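Local coordinates for malonyl CoA-acyl carrier protein transacylase (Bartonella henselae, PDB 3QAT), which probably transfers malonyl groups from malonyl-CoA to acyl carrier protein, supplying the extender unit for bacterial fatty acid biosynthesis, at residues E45-I50 with L119-G124. Numbering follows the deposited sequence. Where two conformers were deposited one is given.
Sequences EKLSDI and LLRIRG
Glu45 and Arg121 reach for each other with CG of each side chain trans to its own backbone nitrogen (chi1 170° in Arg121). Beyond CG the glutamate stays extended, whereas the arginine folds at chi2 and chi3; the two chains cross at about a right angle. In this conformer of Glu45, one of two modelled, they meet in a salt bridge that falls on one oxygen and may be only partly occupied. Arg121 NH2 donates to Glu45 OE1 over 3.0 Å, and Arg121 NH1 reaches the same OE1 at 3.1 Å; the forked, end-on grip bends both bonds, to 152° at NH2 and 143° at NH1. OE1 lies almost exactly in the guanidinium plane, at its edge. The carboxylate, however, is strongly turned against that plane: NH2 uses the syn lone pair of OE1, while NH1 comes in from above the carboxylate. Leu47 adds a slight van der Waals contact, its CD1 lying 4.1 Å from Arg121 NH2, also near the guanidinium plane. The third nitrogen of the group, NE, donates to the carbonyl oxygen of Ala63, which together with the fork should fix the rotation of the guanidinium. The backbones remain well apart, with CA of Leu47 and CA of Arg121 10.8 Å from each other. Glu45 precedes helix 47-53, and the inverse gamma turn centred on Lys46 leads from it into that helix. Two residues beyond Arg121, Arg123 hydrogen-bonds through NH2 to Ser98 OG, the serine of a GxSxG sequence that probably forms the nucleophile elbow of this acyltransferase. The bridge ties the turn leading into helix 47-53 to helix 113-129 in the helical part of the acyltransferase domain, with Leu43 of helix 30-43 and Asn64 of helix 62-82 packing against Arg121.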
loop_
_atom_site.group_PDB
_atom_site.type_symbol
_atom_site.label_atom_id
_atom_site.label_comp_id
_atom_site.label_asym_id
_atom_site.label_seq_id
_atom_site.Cartn_x
_atom_site.Cartn_y
_atom_site.Cartn_z
ATOM N N GLU A 45 3.657 7.486 21.152
ATOM C CA GLU A 45 3.215 6.128 21.486
ATOM C C GLU A 45 4.345 5.158 21.222
ATOM O O GLU A 45 5.050 5.332 20.232
ATOM C CB GLU A 45 2.062 5.733 20.529
ATOM C CG GLU A 45 1.280 4.507 20.962
ATOM C CD GLU A 45 0.436 3.922 19.840
ATOM O OE1 GLU A 45 0.563 4.337 18.664
ATOM O OE2 GLU A 45 -0.359 3.027 20.151
ATOM N N LYS A 46 4.473 4.116 22.048
ATOM C CA LYS A 46 5.413 3.035 21.751
ATOM C C LYS A 46 4.790 2.050 20.735
ATOM O O LYS A 46 4.574 0.860 21.019
ATOM C CB LYS A 46 5.838 2.296 23.023
ATOM C CG LYS A 46 6.776 3.090 23.922
ATOM C CD LYS A 46 8.183 3.151 23.305
ATOM C CE LYS A 46 9.221 3.750 24.266
ATOM N NZ LYS A 46 10.618 3.634 23.706
ATOM N N LEU A 47 4.526 2.548 19.529
ATOM C CA LEU A 47 4.020 1.699 18.457
ATOM C C LEU A 47 4.986 0.559 18.180
ATOM O O LEU A 47 4.552 -0.571 17.885
ATOM C CB LEU A 47 3.805 2.547 17.189
ATOM C CG LEU A 47 3.358 1.754 15.955
ATOM C CD1 LEU A 47 1.976 1.046 16.142
ATOM C CD2 LEU A 47 3.368 2.655 14.691
ATOM N N SER A 48 6.288 0.845 18.286
ATOM C CA SER A 48 7.293 -0.175 18.021
ATOM C C SER A 48 7.115 -1.437 18.885
ATOM O O SER A 48 7.439 -2.536 18.442
ATOM C CB SER A 48 8.711 0.407 18.189
ATOM O OG SER A 48 8.890 0.845 19.543
ATOM N N ASP A 49 6.593 -1.300 20.111
ATOM C CA ASP A 49 6.351 -2.492 20.940
ATOM C C ASP A 49 5.297 -3.409 20.300
ATOM O O ASP A 49 5.417 -4.629 20.363
ATOM C CB ASP A 49 5.936 -2.106 22.353
ATOM C CG ASP A 49 7.110 -1.642 23.215
ATOM O OD1 ASP A 49 8.271 -2.011 22.937
ATOM O OD2 ASP A 49 6.846 -0.944 24.214
ATOM N N ILE A 50 4.263 -2.814 19.710
ATOM C CA ILE A 50 3.228 -3.573 19.000
ATOM C C ILE A 50 3.822 -4.201 17.730
ATOM O O ILE A 50 3.574 -5.367 17.422
ATOM C CB ILE A 50 2.034 -2.658 18.660
ATOM C CG1 ILE A 50 1.342 -2.171 19.940
ATOM C CG2 ILE A 50 1.045 -3.356 17.701
ATOM C CD1 ILE A 50 0.397 -0.953 19.687
ATOM N N LEU A 119 0.307 11.380 9.233
ATOM C CA LEU A 119 -0.703 11.271 8.172
ATOM C C LEU A 119 -1.292 9.868 8.154
ATOM O O LEU A 119 -2.499 9.726 7.981
ATOM C CB LEU A 119 -0.122 11.598 6.780
ATOM C CG LEU A 119 0.167 13.073 6.484
ATOM C CD1 LEU A 119 1.072 13.134 5.255
ATOM C CD2 LEU A 119 -1.139 13.847 6.242
ATOM N N LEU A 120 -0.444 8.842 8.331
ATOM C CA LEU A 120 -0.931 7.452 8.283
ATOM C C LEU A 120 -1.749 7.058 9.502
ATOM O O LEU A 120 -2.703 6.298 9.394
ATOM C CB LEU A 120 0.217 6.460 8.028
ATOM C CG LEU A 120 0.757 6.585 6.597
ATOM C CD1 LEU A 120 1.993 5.723 6.511
ATOM C CD2 LEU A 120 -0.307 6.143 5.574
ATOM N N ARG A 121 -1.419 7.637 10.656
ATOM C CA ARG A 121 -2.250 7.457 11.833
ATOM C C ARG A 121 -3.639 8.122 11.642
ATOM O O ARG A 121 -4.664 7.525 11.946
ATOM C CB ARG A 121 -1.496 7.959 13.076
ATOM C CG ARG A 121 -2.317 8.071 14.358
ATOM C CD ARG A 121 -3.033 6.787 14.772
ATOM N NE ARG A 121 -2.158 5.606 14.905
ATOM C CZ ARG A 121 -1.408 5.331 15.978
ATOM N NH1 ARG A 121 -1.286 6.192 16.990
ATOM N NH2 ARG A 121 -0.740 4.177 16.011
ATOM N N ILE A 122 -3.644 9.330 11.076
ATOM C CA ILE A 122 -4.915 10.020 10.758
ATOM C C ILE A 122 -5.706 9.170 9.759
ATOM O O ILE A 122 -6.936 8.993 9.904
ATOM C CB ILE A 122 -4.626 11.443 10.208
ATOM C CG1 ILE A 122 -4.181 12.336 11.371
ATOM C CG2 ILE A 122 -5.889 12.017 9.511
ATOM C CD1 ILE A 122 -3.487 13.639 10.886
ATOM N N ARG A 123 -5.005 8.615 8.771
ATOM C CA ARG A 123 -5.669 7.846 7.729
ATOM C C ARG A 123 -6.306 6.575 8.318
ATOM O O ARG A 123 -7.481 6.278 8.067
ATOM C CB ARG A 123 -4.636 7.479 6.652
ATOM C CG ARG A 123 -5.242 6.969 5.347
ATOM C CD ARG A 123 -4.145 6.904 4.274
ATOM N NE ARG A 123 -4.618 6.405 2.960
ATOM C CZ ARG A 123 -4.647 5.108 2.614
ATOM N NH1 ARG A 123 -4.303 4.142 3.491
ATOM N NH2 ARG A 123 -5.056 4.751 1.393
ATOM N N GLY A 124 -5.529 5.854 9.126
ATOM C CA GLY A 124 -6.010 4.607 9.751
ATOM C C GLY A 124 -7.164 4.889 10.706
ATOM O O GLY A 124 -8.171 4.198 10.677
#